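Side-chain contacts in glutamyl-tRNA(Gln) amidotransferase subunit B, mitochondrial (Saccharomyces cerevisiae, PDB 4N0H), which is the B subunit of a multi-subunit mitochondrial amidotransferase and carries a GatB/GatE-type catalytic domain belonging to the GCS clan: residues 21-26 with 141-146; 33-38 with 46-51; 50-53 with 58-61; 68-73 with 198-203; 90-95 with 100-105. All blocks are in the same frame, centred on the assembly; numbering follows the deposited sequence.

Interaction 1: residues 21-26 with 141-146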
# COMPACT_ATOMS: atom_id res chain seq x y z
N HIS B 21 21.46 10.49 14.49
CA HIS B 21 20.04 10.72 14.34
C HIS B 21 19.66 11.98 15.09
O HIS B 21 20.06 12.18 16.23
CB HIS B 21 19.24 9.52 14.86
CG HIS B 21 19.38 8.30 14.01
ND1 HIS B 21 20.51 7.51 14.03
CD2 HIS B 21 18.54 7.73 13.11
CE1 HIS B 21 20.36 6.50 13.19
NE2 HIS B 21 19.17 6.62 12.62
N THR B 22 18.88 12.82 14.43
CA THR B 22 18.52 14.11 14.99
C THR B 22 17.02 14.38 14.85
O THR B 22 16.48 14.37 13.75
CB THR B 22 19.32 15.24 14.31
OG1 THR B 22 20.63 15.29 14.88
CG2 THR B 22 18.64 16.57 14.52
N GLN B 23 16.35 14.59 15.98
CA GLN B 23 14.94 14.94 15.98
C GLN B 23 14.75 16.35 15.46
O GLN B 23 15.35 17.29 15.98
CB GLN B 23 14.34 14.84 17.39
CG GLN B 23 14.10 13.42 17.87
CD GLN B 23 13.29 13.37 19.16
OE1 GLN B 23 13.39 14.26 20.01
NE2 GLN B 23 12.47 12.34 19.30
N LEU B 24 13.93 16.51 14.43
CA LEU B 24 13.61 17.82 13.90
C LEU B 24 12.56 18.52 14.77
O LEU B 24 11.65 17.87 15.29
CB LEU B 24 13.10 17.72 12.46
CG LEU B 24 14.09 17.14 11.44
CD1 LEU B 24 13.55 17.30 10.02
CD2 LEU B 24 15.46 17.79 11.57
N ASN B 25 12.70 19.83 14.94
CA ASN B 25 11.69 20.57 15.68
C ASN B 25 10.69 21.27 14.77
O ASN B 25 10.44 22.47 14.89
CB ASN B 25 12.32 21.54 16.70
CG ASN B 25 13.41 22.41 16.09
OD1 ASN B 25 14.39 22.75 16.76
ND2 ASN B 25 13.25 22.76 14.82
N THR B 26 10.13 20.51 13.84
CA THR B 26 8.98 20.96 13.08
C THR B 26 7.82 21.05 14.06
O THR B 26 7.81 20.39 15.10
CB THR B 26 8.62 19.96 11.97
OG1 THR B 26 8.43 18.67 12.55
CG2 THR B 26 9.73 19.89 10.94
N GLU B 141 13.65 10.18 8.18
CA GLU B 141 12.95 8.98 8.63
C GLU B 141 12.08 9.19 9.86
O GLU B 141 12.22 10.18 10.58
CB GLU B 141 13.94 7.84 8.87
CG GLU B 141 14.96 8.11 9.94
CD GLU B 141 15.97 6.99 10.06
OE1 GLU B 141 16.46 6.74 11.19
OE2 GLU B 141 16.29 6.37 9.03
N GLN B 142 11.18 8.23 10.10
CA GLN B 142 10.26 8.27 11.23
C GLN B 142 10.94 7.86 12.53
O GLN B 142 11.71 6.90 12.55
CB GLN B 142 9.11 7.30 11.01
CG GLN B 142 8.01 7.77 10.11
CD GLN B 142 6.90 6.73 9.99
OE1 GLN B 142 7.17 5.53 9.86
NE2 GLN B 142 5.65 7.18 10.05
N ASP B 143 10.62 8.56 13.61
CA ASP B 143 10.99 8.08 14.94
C ASP B 143 9.95 7.05 15.38
O ASP B 143 8.83 7.01 14.86
CB ASP B 143 11.06 9.23 15.94
CG ASP B 143 12.02 8.96 17.10
OD1 ASP B 143 12.31 9.90 17.87
OD2 ASP B 143 12.49 7.81 17.24
N THR B 144 10.33 6.21 16.34
CA THR B 144 9.42 5.21 16.89
C THR B 144 8.87 5.71 18.22
O THR B 144 9.28 6.75 18.72
CB THR B 144 10.14 3.88 17.13
OG1 THR B 144 11.20 4.08 18.08
CG2 THR B 144 10.72 3.34 15.84
N GLY B 145 7.94 4.95 18.79
CA GLY B 145 7.38 5.29 20.09
C GLY B 145 8.38 5.05 21.21
O GLY B 145 9.51 4.62 20.96
N LYS B 146 7.96 5.30 22.44
CA LYS B 146 8.81 5.07 23.60
C LYS B 146 8.30 3.89 24.43
O LYS B 146 7.10 3.76 24.66
CB LYS B 146 8.90 6.33 24.46

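Interaction 2: residues 33-38 with 46-51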
# COMPACT_ATOMS: atom_id res chain seq x y z
N GLN B 33 -0.19 15.40 10.73
CA GLN B 33 -0.11 16.76 11.25
C GLN B 33 -0.34 16.85 12.76
O GLN B 33 -0.57 17.94 13.30
CB GLN B 33 -1.03 17.70 10.48
CG GLN B 33 -0.51 18.06 9.09
CD GLN B 33 0.87 18.70 9.14
OE1 GLN B 33 1.06 19.76 9.74
NE2 GLN B 33 1.84 18.05 8.51
N SER B 34 -0.28 15.71 13.44
CA SER B 34 -0.34 15.70 14.90
C SER B 34 0.88 16.43 15.48
O SER B 34 1.91 16.58 14.81
CB SER B 34 -0.41 14.27 15.43
OG SER B 34 0.54 13.44 14.78
N THR B 35 0.75 16.88 16.72
CA THR B 35 1.76 17.73 17.33
C THR B 35 3.09 17.02 17.58
O THR B 35 3.12 15.91 18.11
CB THR B 35 1.23 18.33 18.66
OG1 THR B 35 0.06 19.10 18.39
CG2 THR B 35 2.29 19.21 19.32
N ASN B 36 4.17 17.68 17.19
CA ASN B 36 5.52 17.25 17.53
C ASN B 36 5.92 17.96 18.82
O ASN B 36 6.37 19.09 18.79
CB ASN B 36 6.48 17.58 16.39
CG ASN B 36 7.92 17.23 16.71
OD1 ASN B 36 8.21 16.50 17.66
ND2 ASN B 36 8.85 17.75 15.90
N SER B 37 5.75 17.28 19.95
CA SER B 37 5.88 17.92 21.26
C SER B 37 7.33 18.08 21.73
O SER B 37 8.15 17.17 21.59
CB SER B 37 5.07 17.17 22.32
OG SER B 37 5.17 17.82 23.57
N ALA B 38 7.62 19.24 22.31
CA ALA B 38 8.94 19.52 22.86
C ALA B 38 9.02 19.13 24.33
O ALA B 38 10.09 19.19 24.94
CB ALA B 38 9.28 21.01 22.67
N ASN B 46 0.22 9.02 24.79
CA ASN B 46 -0.76 8.79 23.73
C ASN B 46 -1.81 9.88 23.66
O ASN B 46 -3.01 9.61 23.63
CB ASN B 46 -1.38 7.41 23.89
CG ASN B 46 -0.34 6.30 23.80
OD1 ASN B 46 0.40 6.22 22.83
ND2 ASN B 46 -0.25 5.47 24.85
N HIS B 47 -1.33 11.11 23.64
CA HIS B 47 -2.17 12.30 23.65
C HIS B 47 -1.94 13.06 22.34
O HIS B 47 -2.89 13.55 21.72
CB HIS B 47 -1.78 13.16 24.86
CG HIS B 47 -2.48 14.48 24.93
ND1 HIS B 47 -3.81 14.61 25.27
CD2 HIS B 47 -2.02 15.74 24.73
CE1 HIS B 47 -4.14 15.89 25.27
NE2 HIS B 47 -3.08 16.59 24.94
N HIS B 48 -0.69 13.11 21.92
CA HIS B 48 -0.33 13.73 20.64
C HIS B 48 -0.29 12.68 19.54
O HIS B 48 0.74 12.48 18.89
CB HIS B 48 1.04 14.41 20.75
CG HIS B 48 1.11 15.47 21.81
ND1 HIS B 48 0.31 16.59 21.78
CD2 HIS B 48 1.87 15.57 22.92
CE1 HIS B 48 0.59 17.35 22.83
NE2 HIS B 48 1.54 16.75 23.54
N THR B 49 -1.42 12.00 19.32
CA THR B 49 -1.48 10.89 18.38
C THR B 49 -2.72 10.91 17.50
O THR B 49 -3.85 10.81 17.98
CB THR B 49 -1.44 9.54 19.12
OG1 THR B 49 -2.46 9.52 20.12
CG2 THR B 49 -0.09 9.32 19.79
N SER B 50 -2.51 11.02 16.19
CA SER B 50 -3.60 10.96 15.22
C SER B 50 -4.05 9.53 14.98
O SER B 50 -3.46 8.58 15.51
CB SER B 50 -3.12 11.56 13.90
OG SER B 50 -1.96 10.86 13.46
N TYR B 51 -5.11 9.37 14.19
CA TYR B 51 -5.52 8.05 13.74
C TYR B 51 -4.35 7.35 13.06
O TYR B 51 -4.13 6.15 13.26
CB TYR B 51 -6.71 8.15 12.77
CG TYR B 51 -7.96 8.79 13.34
CD1 TYR B 51 -8.31 8.61 14.68
CD2 TYR B 51 -8.78 9.57 12.55
CE1 TYR B 51 -9.45 9.20 15.20
CE2 TYR B 51 -9.92 10.16 13.05
CZ TYR B 51 -10.26 9.97 14.38
OH TYR B 51 -11.40 10.57 14.86

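Interaction 3: residues 50-53 with 58-61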
# COMPACT_ATOMS: atom_id res chain seq x y z
N SER B 50 -2.51 11.02 16.19
CA SER B 50 -3.60 10.96 15.22
C SER B 50 -4.05 9.53 14.98
O SER B 50 -3.46 8.58 15.51
CB SER B 50 -3.12 11.56 13.90
OG SER B 50 -1.96 10.86 13.46
N TYR B 51 -5.11 9.37 14.19
CA TYR B 51 -5.52 8.05 13.74
C TYR B 51 -4.35 7.35 13.06
O TYR B 51 -4.13 6.15 13.26
CB TYR B 51 -6.71 8.15 12.77
CG TYR B 51 -7.96 8.79 13.34
CD1 TYR B 51 -8.31 8.61 14.68
CD2 TYR B 51 -8.78 9.57 12.55
CE1 TYR B 51 -9.45 9.20 15.20
CE2 TYR B 51 -9.92 10.16 13.05
CZ TYR B 51 -10.26 9.97 14.38
OH TYR B 51 -11.40 10.57 14.86
N TYR B 52 -3.60 8.09 12.26
CA TYR B 52 -2.44 7.52 11.56
C TYR B 52 -1.34 7.08 12.52
O TYR B 52 -0.73 6.03 12.32
CB TYR B 52 -1.86 8.50 10.54
CG TYR B 52 -0.54 8.03 9.96
CD1 TYR B 52 -0.50 7.11 8.93
CD2 TYR B 52 0.67 8.49 10.48
CE1 TYR B 52 0.71 6.66 8.41
CE2 TYR B 52 1.87 8.05 9.98
CZ TYR B 52 1.89 7.14 8.94
OH TYR B 52 3.10 6.71 8.45
N ASP B 53 -1.07 7.89 13.55
CA ASP B 53 -0.02 7.57 14.51
C ASP B 53 -0.29 6.23 15.22
O ASP B 53 0.64 5.51 15.59
CB ASP B 53 0.14 8.68 15.56
CG ASP B 53 0.67 9.97 14.97
OD1 ASP B 53 1.26 9.95 13.87
OD2 ASP B 53 0.49 11.03 15.62
N GLY B 58 -6.96 1.64 7.49
CA GLY B 58 -7.42 2.64 6.54
C GLY B 58 -6.77 4.02 6.60
O GLY B 58 -7.08 4.88 5.78
N THR B 59 -5.88 4.24 7.57
CA THR B 59 -5.17 5.52 7.65
C THR B 59 -4.00 5.56 6.68
O THR B 59 -3.50 4.51 6.26
CB THR B 59 -4.64 5.82 9.07
OG1 THR B 59 -3.76 4.76 9.48
CG2 THR B 59 -5.80 5.95 10.06
N GLN B 60 -3.57 6.77 6.30
CA GLN B 60 -2.55 6.95 5.28
C GLN B 60 -1.54 8.05 5.64
O GLN B 60 -1.91 9.06 6.24
CB GLN B 60 -3.19 7.30 3.94
CG GLN B 60 -4.08 6.21 3.37
CD GLN B 60 -4.84 6.68 2.15
OE1 GLN B 60 -5.78 7.47 2.27
NE2 GLN B 60 -4.44 6.21 0.97
N PRO B 61 -0.27 7.86 5.24
CA PRO B 61 0.76 8.88 5.47
C PRO B 61 0.64 10.05 4.50
O PRO B 61 0.34 9.84 3.32
CB PRO B 61 2.06 8.12 5.21
CG PRO B 61 1.67 7.08 4.20
CD PRO B 61 0.27 6.67 4.57

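Interaction 4: residues 68-73 with 198-203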
# COMPACT_ATOMS: atom_id res chain seq x y z
N ILE B 68 11.01 18.65 4.57
CA ILE B 68 11.78 18.89 3.35
C ILE B 68 12.59 20.19 3.47
O ILE B 68 13.77 20.23 3.11
CB ILE B 68 10.87 18.99 2.12
CG1 ILE B 68 10.22 17.64 1.81
CG2 ILE B 68 11.66 19.47 0.90
CD1 ILE B 68 9.32 17.69 0.60
N LEU B 69 11.95 21.24 3.96
CA LEU B 69 12.61 22.53 4.10
C LEU B 69 13.81 22.42 5.04
O LEU B 69 14.90 22.91 4.74
CB LEU B 69 11.63 23.58 4.62
CG LEU B 69 12.20 24.98 4.89
CD1 LEU B 69 12.64 25.64 3.60
CD2 LEU B 69 11.18 25.85 5.62
N PHE B 70 13.60 21.75 6.17
CA PHE B 70 14.64 21.57 7.17
C PHE B 70 15.79 20.76 6.57
O PHE B 70 16.95 21.11 6.74
CB PHE B 70 14.11 20.86 8.42
CG PHE B 70 13.37 21.77 9.37
CD1 PHE B 70 12.86 22.99 8.94
CD2 PHE B 70 13.18 21.41 10.69
CE1 PHE B 70 12.17 23.82 9.81
CE2 PHE B 70 12.49 22.23 11.58
CZ PHE B 70 11.99 23.44 11.14
N ALA B 71 15.46 19.69 5.85
CA ALA B 71 16.49 18.88 5.21
C ALA B 71 17.25 19.66 4.13
O ALA B 71 18.45 19.43 3.91
CB ALA B 71 15.90 17.61 4.65
N MET B 72 16.56 20.56 3.44
CA MET B 72 17.20 21.44 2.47
C MET B 72 18.26 22.32 3.12
O MET B 72 19.39 22.43 2.64
CB MET B 72 16.17 22.31 1.75
CG MET B 72 15.74 21.76 0.40
SD MET B 72 17.15 21.65 -0.71
CE MET B 72 16.34 21.21 -2.23
N LYS B 73 17.89 22.96 4.23
CA LYS B 73 18.79 23.87 4.93
C LYS B 73 20.06 23.14 5.38
O LYS B 73 21.17 23.67 5.26
CB LYS B 73 18.09 24.54 6.11
CG LYS B 73 16.87 25.36 5.71
CD LYS B 73 16.21 26.03 6.90
CE LYS B 73 17.03 27.20 7.40
NZ LYS B 73 16.40 27.86 8.58
N LEU B 198 20.74 26.53 12.50
CA LEU B 198 19.82 26.45 11.37
C LEU B 198 18.36 26.40 11.83
O LEU B 198 17.44 26.46 11.02
CB LEU B 198 20.12 25.22 10.52
CG LEU B 198 21.47 25.17 9.80
CD1 LEU B 198 21.63 23.83 9.09
CD2 LEU B 198 21.60 26.33 8.83
N HIS B 199 18.17 26.29 13.15
CA HIS B 199 16.85 26.18 13.75
C HIS B 199 16.07 24.95 13.28
O HIS B 199 14.87 25.04 13.03
CB HIS B 199 16.01 27.45 13.51
CG HIS B 199 16.63 28.69 14.07
ND1 HIS B 199 16.25 29.23 15.28
CD2 HIS B 199 17.59 29.51 13.59
CE1 HIS B 199 16.95 30.32 15.52
NE2 HIS B 199 17.78 30.51 14.51
N ILE B 200 16.75 23.81 13.17
CA ILE B 200 16.07 22.59 12.74
C ILE B 200 16.01 21.54 13.84
O ILE B 200 15.29 20.55 13.71
CB ILE B 200 16.73 21.97 11.48
CG1 ILE B 200 18.16 21.51 11.80
CG2 ILE B 200 16.71 22.96 10.33
CD1 ILE B 200 18.84 20.81 10.63
N SER B 201 16.74 21.77 14.92
CA SER B 201 16.79 20.84 16.04
C SER B 201 17.47 21.47 17.25
O SER B 201 18.21 22.44 17.12
CB SER B 201 17.56 19.58 15.65
OG SER B 201 17.63 18.68 16.73
N SER B 202 17.22 20.91 18.42
CA SER B 202 17.88 21.37 19.64
C SER B 202 19.27 20.76 19.75
O SER B 202 20.11 21.25 20.49
CB SER B 202 17.04 21.03 20.87
OG SER B 202 16.84 19.63 20.97
N GLY B 203 19.49 19.68 19.01
CA GLY B 203 20.77 18.99 19.01
C GLY B 203 21.19 18.47 20.37
O GLY B 203 22.37 18.24 20.62

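Interaction 5: residues 90-95 with 100-105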
# COMPACT_ATOMS: atom_id res chain seq x y z
N ARG B 90 9.86 1.11 3.25
CA ARG B 90 9.40 0.46 4.47
C ARG B 90 10.45 -0.52 5.00
O ARG B 90 10.87 -1.43 4.29
CB ARG B 90 8.09 -0.28 4.22
CG ARG B 90 6.97 0.63 3.73
CD ARG B 90 5.69 -0.14 3.49
NE ARG B 90 4.60 0.75 3.12
CZ ARG B 90 3.38 0.33 2.78
NH1 ARG B 90 3.10 -0.97 2.78
NH2 ARG B 90 2.43 1.20 2.46
N LYS B 91 10.86 -0.31 6.25
CA LYS B 91 11.79 -1.19 6.92
C LYS B 91 10.99 -2.03 7.91
O LYS B 91 10.51 -1.50 8.91
CB LYS B 91 12.86 -0.37 7.65
CG LYS B 91 13.84 -1.18 8.50
CD LYS B 91 14.80 -0.26 9.24
CE LYS B 91 15.83 -1.03 10.05
NZ LYS B 91 16.81 -0.11 10.69
N HIS B 92 10.83 -3.32 7.63
CA HIS B 92 9.88 -4.16 8.35
C HIS B 92 10.45 -4.87 9.58
O HIS B 92 11.49 -5.54 9.49
CB HIS B 92 9.27 -5.21 7.42
CG HIS B 92 8.47 -4.65 6.28
ND1 HIS B 92 9.01 -4.43 5.03
CD2 HIS B 92 7.17 -4.28 6.19
CE1 HIS B 92 8.08 -3.95 4.22
NE2 HIS B 92 6.96 -3.84 4.91
N TYR B 93 9.77 -4.72 10.71
CA TYR B 93 9.99 -5.56 11.90
C TYR B 93 8.88 -5.32 12.94
O TYR B 93 8.21 -4.29 12.92
CB TYR B 93 11.37 -5.33 12.52
CG TYR B 93 11.61 -3.94 13.05
CD1 TYR B 93 12.07 -2.92 12.22
CD2 TYR B 93 11.39 -3.64 14.39
CE1 TYR B 93 12.30 -1.65 12.70
CE2 TYR B 93 11.61 -2.37 14.88
CZ TYR B 93 12.07 -1.38 14.04
OH TYR B 93 12.29 -0.11 14.54
N PHE B 94 8.69 -6.29 13.83
CA PHE B 94 7.67 -6.17 14.87
C PHE B 94 8.28 -5.65 16.17
O PHE B 94 9.32 -6.13 16.61
CB PHE B 94 7.01 -7.53 15.14
CG PHE B 94 6.21 -8.06 13.98
CD1 PHE B 94 6.73 -9.06 13.17
CD2 PHE B 94 4.94 -7.58 13.72
CE1 PHE B 94 6.00 -9.56 12.10
CE2 PHE B 94 4.20 -8.08 12.65
CZ PHE B 94 4.73 -9.06 11.84
N TYR B 95 7.61 -4.67 16.78
CA TYR B 95 7.97 -4.18 18.10
C TYR B 95 6.84 -3.31 18.62
O TYR B 95 6.14 -2.67 17.84
CB TYR B 95 9.28 -3.37 18.05
CG TYR B 95 10.13 -3.55 19.29
CD1 TYR B 95 10.71 -4.78 19.58
CD2 TYR B 95 10.36 -2.49 20.16
CE1 TYR B 95 11.48 -4.95 20.71
CE2 TYR B 95 11.14 -2.66 21.29
CZ TYR B 95 11.70 -3.89 21.56
OH TYR B 95 12.48 -4.07 22.68
N GLN B 100 2.97 0.52 12.90
CA GLN B 100 2.71 0.06 11.54
C GLN B 100 3.31 -1.33 11.25
O GLN B 100 2.84 -2.04 10.36
CB GLN B 100 3.22 1.07 10.50
CG GLN B 100 2.22 2.16 10.13
CD GLN B 100 2.18 3.30 11.14
OE1 GLN B 100 3.03 3.39 12.02
NE2 GLN B 100 1.19 4.18 11.00
N GLY B 101 4.33 -1.71 12.01
CA GLY B 101 5.02 -2.96 11.75
C GLY B 101 6.16 -2.71 10.78
O GLY B 101 6.83 -3.63 10.30
N TYR B 102 6.37 -1.43 10.49
CA TYR B 102 7.52 -1.00 9.71
C TYR B 102 7.81 0.47 9.97
O TYR B 102 6.96 1.21 10.47
CB TYR B 102 7.31 -1.24 8.20
CG TYR B 102 6.09 -0.57 7.60
CD1 TYR B 102 6.12 0.77 7.21
CD2 TYR B 102 4.92 -1.29 7.38
CE1 TYR B 102 5.01 1.38 6.64
CE2 TYR B 102 3.80 -0.68 6.81
CZ TYR B 102 3.85 0.65 6.44
OH TYR B 102 2.75 1.24 5.88
N GLN B 103 9.04 0.87 9.67
CA GLN B 103 9.45 2.26 9.77
C GLN B 103 9.63 2.83 8.37
O GLN B 103 10.18 2.15 7.50
CB GLN B 103 10.78 2.36 10.53
CG GLN B 103 11.37 3.76 10.58
CD GLN B 103 12.84 3.76 10.96
OE1 GLN B 103 13.31 4.66 11.67
NE2 GLN B 103 13.58 2.77 10.49
N LEU B 104 9.15 4.05 8.14
CA LEU B 104 9.42 4.74 6.89
C LEU B 104 10.76 5.47 6.97
O LEU B 104 11.02 6.22 7.91
CB LEU B 104 8.30 5.72 6.56
CG LEU B 104 7.01 5.06 6.06
CD1 LEU B 104 5.85 6.05 6.04
CD2 LEU B 104 7.25 4.46 4.67
N THR B 105 11.61 5.21 5.98
CA THR B 105 12.97 5.73 5.96
C THR B 105 13.45 5.77 4.52
O THR B 105 12.90 5.09 3.66
CB THR B 105 13.92 4.85 6.80
OG1 THR B 105 15.25 5.40 6.77
CG2 THR B 105 13.96 3.42 6.26

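Interaction 1: residues 21-26 with 141-146
H21 and Q23, at the end of strand 14-23, face E141 and D143, where strand 130-142 gives way to a loop. The residues pair off in the same order, H21 opposite E141 and Q23 opposite D143, but the backbones are not direct partners: the CA atoms of H21 and E141 are 9.3 Å apart, and those of Q23 and D143 are 8.0 Å apart. Both strands pair antiparallel with strand 168-174, the one between them in the large mixed sheet of this GatB/GatE domain, and side chains alone cross the gap. At the first pair, E141 OE1 comes up at the edge of the H21 imidazole, in the ring plane, 3.0 Å from H21 CD2. The carboxylate is turned 39° against the ring. Its other oxygen, E141 OE2, accepts from the hydroxyl of T105, which holds the carboxylate from the side of strand 102-120. At the second pair Q23 lays its extended chain across to D143 and donates from NE2 to D143 OD1 at 2.8 Å. The oxygen sits in the plane of the Q23 amide, yet the amide and carboxylate planes stand nearly perpendicular, 80° apart. D143 can present this oxygen because its CG lies opposite the backbone N (chi1 -153°). The same OD1 forms a salt bridge with R211, so a neutral amide and a cationic guanidinium share one oxygen and probably favour the charged carboxylate. The second oxygen is used within the loop: D143 OD2 accepts from the backbone N of T144 at 2.8 Å, on its anti side and out of the carboxylate plane.

Interaction 2: residues 33-38 with 46-51
Between strand 14-23 and helix 65-78 the chain makes a long irregular excursion, and here two of its arms meet, with H48 reaching from 46-51 toward T35 and S37 of 33-38. The imidazole touches both residues obliquely. T35 CB lies 3.7 Å from H48 ND1, and further round the ring S37 CB comes within 3.6 Å of H48 CD2. H48 CG lies opposite its own carbonyl carbon (chi1 -59°), which brings the ring up against these two residues while H48 CB rests 3.7 Å from the backbone O of T35. H47 CD2 adds to the packing from its own segment, sitting 3.6 Å above one face of the H48 ring, near the rim. No hydrogen bond joins the two arms, neither of which is helix or strand. The polar ends find their partners elsewhere, in the same excursion and in subunit F: H48 ND1 bonds to the hydroxyl of S132 of the subunit F chain, and S37 OG bonds to D43. Further along, S34 and S50 bring their CB atoms to 4.1 Å. Their hydroxyls, S34 OG and S50 OG, stay 3.8 Å apart, each committed to another partner: S34 OG to the carboxylate of D53, S50 OG to the hydroxyl of S32.

Interaction 3: residues 50-53 with 58-61
Y52 and T59 bring the two segments together, their CA atoms 5.2 Å apart, within the irregular stretch between strand 14-23 and helix 65-78. Most of what joins them is van der Waals contact. The Y52 ring slants across the backbone of Q60 and P61. Y52 CD1 is 3.6 Å from the carbonyl carbon of Q60, and Y52 CE1 is 3.5 Å from the ring nitrogen of P61. At the far end Y52 OH meets P61 CB at 3.7 Å and also has a weak hydrogen bond with Q142 NE2. The ring gets there because CG lies opposite the backbone N (chi1 171°), swinging it off the turn toward 58-61. T59 fills the angle behind it: its methyl CG2 packs on Y51 CB at 3.6 Å, while its OG1, near Y52 CA, is hydrogen-bonded to the backbone O of L56.

Other hydrogen bonds lie inside 50-53, not across the contact. S50 OG accepts from D53 N at 3.1 Å, an ST motif, and D53 OD2 accepts from S50 N in return, met from above its carboxylate plane. These reciprocal bonds brace the turn of helical backbone angles at 51-53. K29 forms a salt bridge to the same D53 oxygen.

Beyond the turn, the Y51 ring stacks on an aromatic side chain of another protein and meets W135 of the subunit F chain edge-to-face. Polar bonds thus fix the turn internally, while shape and apolar fit set how Y52 lies against P61.

Interaction 4: residues 68-73 with 198-203
One face of the F70 ring is covered by I200: its methyl CG2 makes a CH-pi contact 4.0 Å from the ring centroid, shifted toward the rim on the CG side. Past this methyl, I200 CB sits 3.7 Å from F70 CD2, and the two side chains slide by each other in opposite directions. At the far end of the ring, F70 CZ comes within 3.8 Å of the backbone O of H199, obliquely to the plane. N25 and T26, from the loop after strand 14-23, also pack on the phenyl group, which is thus buried where helix 65-78, that loop and 198-203 converge.

The segment facing F70 is the turn that ends helix 181-197. H199, at positive phi, is the first residue to leave the helical angles and forms a Schellman motif, sending the chain back past helix 65-78. One turn on from F70, K73 reaches this helix end and donates from NZ to the backbone O of L198 at 3.0 Å. The donor is tilted 24° from the carbonyl plane. A bend at chi3 (74°) in an otherwise extended lysine brings the amine there. A cation at the C-terminal end of a helix should be favourable, since the carbonyls there carry the negative end of the helix dipole. L198 answers with its own side chain, CD1 lying 3.9 Å from the backbone O of K73.

Interaction 5: residues 90-95 with 100-105
K91 N donates to Q103 O at 2.8 Å, nearly straight at 168°. The return bond, Q103 N to K91 O, is 2.9 Å, and together they make K91 and Q103 a hydrogen-bonded antiparallel pair. R90 with L104 and H92 with Y102, on either side of it, are non-hydrogen-bonded pairs. Side by side on one face of the sheet, the K91 and Q103 side chains point the same way, and K91 has a cation-pi partner in Y283.

This is the beta hairpin of strands 89-92 and 102-120. Near its turn Y93 N bonds to G101 O at 3.2 Å. G101 takes positive phi, a conformation readily open to glycine.

R90, H92, Y102 and L104 share the opposite face. The extended R90 chain lies over the Y102 ring, with R90 CD 3.6 Å from its centroid in a CH-pi contact. Beyond it the guanidinium lies nearly parallel to the ring, their planes 13° apart, with the phenol OH against one face, over its centre. R90 NE and NH2 are close to Y102 OH but not hydrogen-bonded to it. Q100 CB covers the other face of Y102. Along the hairpin H92 CD2 touches Y102 CB at 3.6 Å, the two rings inclined at 66°. R90 NE forms a salt bridge with D288, while R90 NH1 and NH2 and H92 NE2 bond to polar side chains of another protein chain.

In the fold
Interaction 1 opens at the end of strand 14-23 and closes some 120 residues later on strand 130-142. Within that span the excursion before helix 65-78 is folded by interaction 2 and then interaction 3, which share S50 and Y51, while interaction 5 closes the hairpin of strands 89-92 and 102-120. Interaction 4 crosses interaction 1: it starts on helix 65-78, inside the span, and ends beyond it, after helix 181-197; interaction 5 lies within its span too. Interaction 1 touches all the others, N36 ND2 reaching the carbonyls of L24 and T26, for instance. Strands 102-120 and 130-142, neighbours in one sheet, link interactions 5 and 1.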